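Local coordinates for protein major pepsin inhibitor 3 (Ascaris suum, PDB 1F32) that inhibits the aspartic protease pepsin as a secreted, disulfide-bonded protein of a parasitic roundworm, at residues F11-K16 / V20-L25; I35-E40 / P63-P68. All blocks are in the same frame, centred on the assembly; numbering follows the deposited sequence.

How the interactions relate
The two contacts lie in the same half of the inhibitor, with centres about 10 Å apart. They come in series along the chain: the hairpin of interaction 1 is complete before helix 35-52, which opens interaction 2, and residues 63-68 follow after the short helix 57-60. A disulfide joins them directly, with C13 SG and C66 SG 2.0 Å apart. The two contacts also pack on each other: V20 CG1 lies 3.7 Å from F65 O and V15 CB lies 3.8 Å from G38 O. The three-stranded sheet, the helix and the proline-rich segment thus form one compact unit beside the five-stranded sheet that contains strand 72-76.

Interaction 1: F11-K16 / V20-L25; sequences FICTVK and VFVANL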
ATOM      1  N   PHE A  11      -0.904  -6.937   3.742  1.00 24.44           N
ATOM      2  CA  PHE A  11       0.265  -6.129   4.072  1.00 23.30           C
ATOM      3  C   PHE A  11       0.193  -5.794   5.551  1.00 22.88           C
ATOM      4  O   PHE A  11      -0.823  -6.037   6.194  1.00 22.47           O
ATOM      5  CB  PHE A  11       0.261  -4.835   3.249  1.00 26.10           C
ATOM      6  CG  PHE A  11       0.355  -5.068   1.768  1.00 27.50           C
ATOM      7  CD1 PHE A  11       1.514  -5.597   1.213  1.00 30.19           C
ATOM      8  CD2 PHE A  11      -0.724  -4.797   0.938  1.00 29.31           C
ATOM      9  CE1 PHE A  11       1.596  -5.854  -0.154  1.00 30.38           C
ATOM     10  CE2 PHE A  11      -0.652  -5.050  -0.423  1.00 29.36           C
ATOM     11  CZ  PHE A  11       0.512  -5.580  -0.969  1.00 28.58           C
ATOM     12  N   ILE A  12       1.269  -5.262   6.110  1.00 19.33           N
ATOM     13  CA  ILE A  12       1.223  -4.898   7.517  1.00 19.41           C
ATOM     14  C   ILE A  12       0.314  -3.686   7.651  1.00 17.58           C
ATOM     15  O   ILE A  12       0.439  -2.727   6.902  1.00 16.64           O
ATOM     16  CB  ILE A  12       2.628  -4.565   8.064  1.00 20.74           C
ATOM     17  CG1 ILE A  12       3.493  -5.829   8.065  1.00 23.65           C
ATOM     18  CG2 ILE A  12       2.530  -4.023   9.481  1.00 21.43           C
ATOM     19  CD1 ILE A  12       4.958  -5.565   8.335  1.00 26.05           C
ATOM     20  N   CYS A  13      -0.606  -3.735   8.611  1.00 15.70           N
ATOM     21  CA  CYS A  13      -1.526  -2.642   8.828  1.00 16.00           C
ATOM     22  C   CYS A  13      -1.473  -2.213  10.282  1.00 16.42           C
ATOM     23  O   CYS A  13      -1.415  -3.054  11.160  1.00 17.21           O
ATOM     24  CB  CYS A  13      -2.953  -3.098   8.490  1.00 14.72           C
ATOM     25  SG  CYS A  13      -4.205  -1.796   8.679  1.00 16.79           S
ATOM     26  N   THR A  14      -1.446  -0.909  10.531  1.00 19.04           N
ATOM     27  CA  THR A  14      -1.475  -0.402  11.905  1.00 19.30           C
ATOM     28  C   THR A  14      -2.056   1.002  11.900  1.00 17.86           C
ATOM     29  O   THR A  14      -2.408   1.529  10.837  1.00 14.95           O
ATOM     30  CB  THR A  14      -0.087  -0.393  12.562  1.00 23.36           C
ATOM     31  OG1 THR A  14      -0.243  -0.149  13.971  1.00 27.21           O
ATOM     32  CG2 THR A  14       0.795   0.671  11.931  1.00 22.05           C
ATOM     33  N   VAL A  15      -2.197   1.606  13.079  1.00 17.34           N
ATOM     34  CA  VAL A  15      -2.762   2.950  13.172  1.00 16.32           C
ATOM     35  C   VAL A  15      -1.937   3.831  14.111  1.00 18.10           C
ATOM     36  O   VAL A  15      -1.516   3.377  15.168  1.00 18.21           O
ATOM     37  CB  VAL A  15      -4.203   2.923  13.728  1.00 17.45           C
ATOM     38  CG1 VAL A  15      -4.802   4.332  13.707  1.00 17.20           C
ATOM     39  CG2 VAL A  15      -5.065   1.952  12.901  1.00 13.55           C
ATOM     40  N   LYS A  16      -1.712   5.081  13.711  1.00 19.07           N
ATOM     41  CA  LYS A  16      -0.982   6.045  14.544  1.00 18.57           C
ATOM     42  C   LYS A  16      -1.676   7.396  14.403  1.00 18.57           C
ATOM     43  O   LYS A  16      -1.788   7.926  13.296  1.00 18.04           O
ATOM     44  CB  LYS A  16       0.472   6.184  14.106  1.00 22.00           C
ATOM     45  CG  LYS A  16       1.263   7.152  14.993  1.00 24.82           C
ATOM     46  CD  LYS A  16       2.733   7.220  14.589  1.00 31.24           C
ATOM     47  CE  LYS A  16       3.544   8.059  15.572  1.00 34.85           C
ATOM     48  NZ  LYS A  16       4.977   8.170  15.163  1.00 37.94           N
ATOM     49  N   VAL A  20      -4.427   5.292   9.438  1.00 14.58           N
ATOM     50  CA  VAL A  20      -4.233   3.894   9.124  1.00 13.52           C
ATOM     51  C   VAL A  20      -3.095   3.798   8.115  1.00 14.91           C
ATOM     52  O   VAL A  20      -3.089   4.486   7.094  1.00 14.26           O
ATOM     53  CB  VAL A  20      -5.491   3.243   8.485  1.00 11.38           C
ATOM     54  CG1 VAL A  20      -5.242   1.747   8.270  1.00 13.97           C
ATOM     55  CG2 VAL A  20      -6.725   3.458   9.386  1.00 12.90           C
ATOM     56  N   PHE A  21      -2.117   2.954   8.418  1.00 15.32           N
ATOM     57  CA  PHE A  21      -0.986   2.735   7.532  1.00 16.99           C
ATOM     58  C   PHE A  21      -1.022   1.305   7.012  1.00 17.48           C
ATOM     59  O   PHE A  21      -1.187   0.359   7.781  1.00 17.12           O
ATOM     60  CB  PHE A  21       0.329   2.958   8.274  1.00 19.60           C
ATOM     61  CG  PHE A  21       0.660   4.399   8.489  1.00 20.58           C
ATOM     62  CD1 PHE A  21       1.256   5.144   7.477  1.00 20.10           C
ATOM     63  CD2 PHE A  21       0.382   5.010   9.709  1.00 20.94           C
ATOM     64  CE1 PHE A  21       1.577   6.485   7.676  1.00 21.39           C
ATOM     65  CE2 PHE A  21       0.694   6.343   9.916  1.00 22.84           C
ATOM     66  CZ  PHE A  21       1.295   7.081   8.900  1.00 21.22           C
ATOM     67  N   VAL A  22      -0.907   1.163   5.698  1.00 15.79           N
ATOM     68  CA  VAL A  22      -0.863  -0.151   5.066  1.00 16.07           C
ATOM     69  C   VAL A  22       0.407  -0.139   4.212  1.00 16.48           C
ATOM     70  O   VAL A  22       0.603   0.767   3.392  1.00 17.43           O
ATOM     71  CB  VAL A  22      -2.087  -0.377   4.180  1.00 16.36           C
ATOM     72  CG1 VAL A  22      -2.035  -1.759   3.550  1.00 12.95           C
ATOM     73  CG2 VAL A  22      -3.350  -0.207   5.019  1.00 16.01           C
ATOM     74  N   ALA A  23       1.275  -1.126   4.426  1.00 17.16           N
ATOM     75  CA  ALA A  23       2.532  -1.200   3.688  1.00 18.46           C
ATOM     76  C   ALA A  23       3.267   0.124   3.872  1.00 19.09           C
ATOM     77  O   ALA A  23       3.938   0.612   2.960  1.00 19.72           O
ATOM     78  CB  ALA A  23       2.258  -1.455   2.207  1.00 19.32           C
ATOM     79  N   ASN A  24       3.124   0.708   5.060  1.00 18.78           N
ATOM     80  CA  ASN A  24       3.765   1.977   5.401  1.00 21.15           C
ATOM     81  C   ASN A  24       3.218   3.189   4.667  1.00 19.96           C
ATOM     82  O   ASN A  24       3.806   4.273   4.729  1.00 19.63           O
ATOM     83  CB  ASN A  24       5.278   1.894   5.161  1.00 25.99           C
ATOM     84  CG  ASN A  24       5.982   1.030   6.176  1.00 31.49           C
ATOM     85  OD1 ASN A  24       6.932   0.311   5.844  1.00 35.87           O
ATOM     86  ND2 ASN A  24       5.541   1.105   7.430  1.00 33.81           N
ATOM     87  N   LEU A  25       2.096   3.021   3.977  1.00 14.96           N
ATOM     88  CA  LEU A  25       1.484   4.131   3.252  1.00 16.07           C
ATOM     89  C   LEU A  25       0.209   4.584   3.988  1.00 18.04           C
ATOM     90  O   LEU A  25      -0.530   3.753   4.526  1.00 19.69           O
ATOM     91  CB  LEU A  25       1.171   3.691   1.815  1.00 15.01           C
ATOM     92  CG  LEU A  25       2.431   3.336   1.014  1.00 16.61           C
ATOM     93  CD1 LEU A  25       2.047   2.848  -0.360  1.00 18.50           C
ATOM     94  CD2 LEU A  25       3.331   4.563   0.905  1.00 18.25           C
TER
HETATM   95  O   HOH W   1       2.068  -0.261   7.543  1.00 19.60           O
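Strands 13-16 and 19-22 pair as an antiparallel beta hairpin at one edge of the three-stranded sheet, where the segments 13-16 and 20-22 run at 149° to each other. T14 and F21 form the hydrogen-bonded pair. F21 N gives an almost straight bond to T14 O (2.8 Å, 175° at the hydrogen), and T14 N returns one to F21 O at 3.0 Å. Pairing continues past the strand, where I12 O accepts from A23 N (3.1 Å) in the carbonyl plane. The same oxygen also accepts from a water, which in turn accepts from N24 N, tying the type I' turn V22-L25, with which the chain enters strand 25-29, to residue I12.

C13, V15, V20 and V22 share one face. The C13 sulfur, set anti to its own nitrogen (chi1 -178°) and already committed to a disulfide, lies against V20 CG1 at 3.7 Å and also reaches V22 CG2. V15 and V20 meet through their CG2 methyls, crossing obliquely. F11 CB touches V22 CG1 (3.9 Å) and A23 CB, while the far end of the ring leads away from residues 20-25. On the opposite face, which carries T14 and F21, the F21 ring meets K16 CB at its edge, near the ring plane, with CE2 4.2 Å away.

Strand 25-29 lies along the other side of 19-22, where the backbones of V20 and T28 are hydrogen-bonded. F41 of helix 35-52 packs on C13 and V15, V45 touches T14, and M73 of strand 72-76 receives F11 and A23.

Interaction 2: I35-E40 / P63-P68; sequences IQVGKE and PPFCGP
P63 O accepts a hydrogen bond from C66 N at 3.0 Å, closing a 3-10 turn that presents F65 and P63 to the first turn of helix 35-52. A second bond of the same length, from G67 N to P64 O, carries the tight winding one residue further. No hydrogen bond crosses between the two segments; the contact is apolar and small, burying 108 Å² in all.

V37 and F65 carry most of it. With CG1 anti to the backbone nitrogen (chi1 176°), V37 projects this methyl at the edge of the F65 ring, near the ring plane and 3.8 Å from CE2. The phenylalanine reaches the helix with chi1 52°, CG between the backbone nitrogen and the carbonyl carbon. Its CZ comes within 4.1 Å of G38 CA, packing the ring tip against the helix backbone.

P63 touches both partners. Its CG makes a looser touch with V37 CG1, and its ring also meets that of F65. F41, a turn further along helix 35-52, touches P63, F65 and C66, while L30 of the loop after strand 25-29 and V20 of the hairpin also touch F65. P63 CB lies over one face of the F65 ring, 3.5 Å above its plane and offset toward the rim.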
ATOM      1  N   ILE A  35     -12.374   5.725  15.809  1.00 14.84           N
ATOM      2  CA  ILE A  35     -11.113   6.131  16.432  1.00 17.42           C
ATOM      3  C   ILE A  35     -10.692   5.150  17.535  1.00 18.63           C
ATOM      4  O   ILE A  35      -9.562   4.656  17.531  1.00 17.78           O
ATOM      5  CB  ILE A  35     -11.211   7.592  16.990  1.00 16.55           C
ATOM      6  CG1 ILE A  35     -11.339   8.578  15.819  1.00 17.88           C
ATOM      7  CG2 ILE A  35      -9.960   7.951  17.827  1.00 18.15           C
ATOM      8  CD1 ILE A  35     -11.590  10.024  16.255  1.00 18.92           C
ATOM      9  N   GLN A  36     -11.594   4.836  18.465  1.00 19.09           N
ATOM     10  CA  GLN A  36     -11.227   3.907  19.543  1.00 20.44           C
ATOM     11  C   GLN A  36     -10.912   2.505  19.013  1.00 19.30           C
ATOM     12  O   GLN A  36     -10.080   1.782  19.571  1.00 18.89           O
ATOM     13  CB  GLN A  36     -12.336   3.839  20.598  1.00 22.62           C
ATOM     14  CG  GLN A  36     -11.896   3.168  21.922  1.00 29.48           C
ATOM     15  CD  GLN A  36     -10.620   3.763  22.530  1.00 31.70           C
ATOM     16  OE1 GLN A  36     -10.394   4.973  22.485  1.00 34.82           O
ATOM     17  NE2 GLN A  36      -9.790   2.903  23.115  1.00 34.49           N
ATOM     18  N   VAL A  37     -11.582   2.115  17.936  1.00 19.26           N
ATOM     19  CA  VAL A  37     -11.321   0.824  17.312  1.00 17.34           C
ATOM     20  C   VAL A  37      -9.880   0.859  16.795  1.00 17.33           C
ATOM     21  O   VAL A  37      -9.141  -0.121  16.906  1.00 17.33           O
ATOM     22  CB  VAL A  37     -12.283   0.572  16.123  1.00 16.82           C
ATOM     23  CG1 VAL A  37     -11.930  -0.733  15.424  1.00 15.18           C
ATOM     24  CG2 VAL A  37     -13.726   0.501  16.631  1.00 17.81           C
ATOM     25  N   GLY A  38      -9.473   2.002  16.255  1.00 16.59           N
ATOM     26  CA  GLY A  38      -8.118   2.119  15.740  1.00 16.95           C
ATOM     27  C   GLY A  38      -7.095   1.954  16.850  1.00 18.28           C
ATOM     28  O   GLY A  38      -6.035   1.336  16.678  1.00 16.64           O
ATOM     29  N   LYS A  39      -7.416   2.523  18.002  1.00 18.46           N
ATOM     30  CA  LYS A  39      -6.541   2.448  19.153  1.00 21.87           C
ATOM     31  C   LYS A  39      -6.388   1.027  19.645  1.00 19.93           C
ATOM     32  O   LYS A  39      -5.271   0.591  19.923  1.00 21.29           O
ATOM     33  CB  LYS A  39      -7.073   3.330  20.276  1.00 23.95           C
ATOM     34  CG  LYS A  39      -6.998   4.802  19.957  1.00 28.27           C
ATOM     35  CD  LYS A  39      -7.373   5.623  21.167  1.00 31.41           C
ATOM     36  CE  LYS A  39      -7.542   7.079  20.779  1.00 36.83           C
ATOM     37  NZ  LYS A  39      -6.345   7.585  20.053  1.00 39.21           N
ATOM     38  N   GLU A  40      -7.503   0.306  19.739  1.00 20.09           N
ATOM     39  CA  GLU A  40      -7.487  -1.081  20.193  1.00 21.71           C
ATOM     40  C   GLU A  40      -6.703  -1.936  19.206  1.00 20.18           C
ATOM     41  O   GLU A  40      -5.905  -2.785  19.602  1.00 19.20           O
ATOM     42  CB  GLU A  40      -8.911  -1.632  20.309  1.00 25.31           C
ATOM     43  CG  GLU A  40      -9.831  -0.806  21.186  1.00 32.10           C
ATOM     44  CD  GLU A  40     -11.185  -1.458  21.377  1.00 37.46           C
ATOM     45  OE1 GLU A  40     -11.821  -1.843  20.368  1.00 42.43           O
ATOM     46  OE2 GLU A  40     -11.618  -1.580  22.539  1.00 40.41           O
ATOM     47  N   PRO A  63      -9.019  -4.802  10.973  1.00 19.26           N
ATOM     48  CA  PRO A  63     -10.378  -4.329  10.696  1.00 18.29           C
ATOM     49  C   PRO A  63     -10.542  -4.024   9.209  1.00 18.98           C
ATOM     50  O   PRO A  63      -9.560  -3.914   8.456  1.00 18.23           O
ATOM     51  CB  PRO A  63     -10.500  -3.070  11.567  1.00 18.07           C
ATOM     52  CG  PRO A  63      -9.485  -3.324  12.693  1.00 17.04           C
ATOM     53  CD  PRO A  63      -8.325  -3.885  11.893  1.00 16.43           C
ATOM     54  N   PRO A  64     -11.788  -3.859   8.757  1.00 18.65           N
ATOM     55  CA  PRO A  64     -11.952  -3.579   7.330  1.00 18.67           C
ATOM     56  C   PRO A  64     -11.270  -2.316   6.818  1.00 19.26           C
ATOM     57  O   PRO A  64     -11.049  -2.183   5.612  1.00 17.74           O
ATOM     58  CB  PRO A  64     -13.473  -3.562   7.134  1.00 20.78           C
ATOM     59  CG  PRO A  64     -14.065  -3.636   8.511  1.00 19.32           C
ATOM     60  CD  PRO A  64     -13.058  -4.255   9.394  1.00 20.08           C
ATOM     61  N   PHE A  65     -10.914  -1.402   7.717  1.00 16.59           N
ATOM     62  CA  PHE A  65     -10.286  -0.170   7.271  1.00 17.73           C
ATOM     63  C   PHE A  65      -8.839  -0.339   6.855  1.00 17.91           C
ATOM     64  O   PHE A  65      -8.190   0.621   6.429  1.00 17.02           O
ATOM     65  CB  PHE A  65     -10.438   0.957   8.306  1.00 16.28           C
ATOM     66  CG  PHE A  65      -9.995   0.602   9.708  1.00 16.18           C
ATOM     67  CD1 PHE A  65      -8.662   0.294   9.993  1.00 17.02           C
ATOM     68  CD2 PHE A  65     -10.913   0.664  10.766  1.00 13.95           C
ATOM     69  CE1 PHE A  65      -8.251   0.058  11.328  1.00 17.75           C
ATOM     70  CE2 PHE A  65     -10.515   0.436  12.079  1.00 16.50           C
ATOM     71  CZ  PHE A  65      -9.183   0.135  12.367  1.00 15.92           C
ATOM     72  N   CYS A  66      -8.323  -1.557   6.995  1.00 15.22           N
ATOM     73  CA  CYS A  66      -6.976  -1.863   6.532  1.00 15.70           C
ATOM     74  C   CYS A  66      -7.051  -2.097   5.029  1.00 17.95           C
ATOM     75  O   CYS A  66      -6.032  -2.338   4.371  1.00 16.95           O
ATOM     76  CB  CYS A  66      -6.444  -3.115   7.211  1.00 16.63           C
ATOM     77  SG  CYS A  66      -5.965  -2.780   8.918  1.00 14.93           S
ATOM     78  N   GLY A  67      -8.271  -2.047   4.491  1.00 18.39           N
ATOM     79  CA  GLY A  67      -8.453  -2.236   3.061  1.00 20.66           C
ATOM     80  C   GLY A  67      -8.522  -3.684   2.606  1.00 19.69           C
ATOM     81  O   GLY A  67      -8.322  -4.602   3.396  1.00 19.12           O
ATOM     82  N   PRO A  68      -8.808  -3.919   1.320  1.00 22.11           N
ATOM     83  CA  PRO A  68      -8.895  -5.283   0.787  1.00 23.19           C
ATOM     84  C   PRO A  68      -7.620  -6.061   1.117  1.00 25.33           C
ATOM     85  O   PRO A  68      -6.516  -5.614   0.809  1.00 25.61           O
ATOM     86  CB  PRO A  68      -9.073  -5.048  -0.713  1.00 24.22           C
ATOM     87  CG  PRO A  68      -9.840  -3.754  -0.758  1.00 25.69           C
ATOM     88  CD  PRO A  68      -9.093  -2.921   0.270  1.00 22.87           C
TER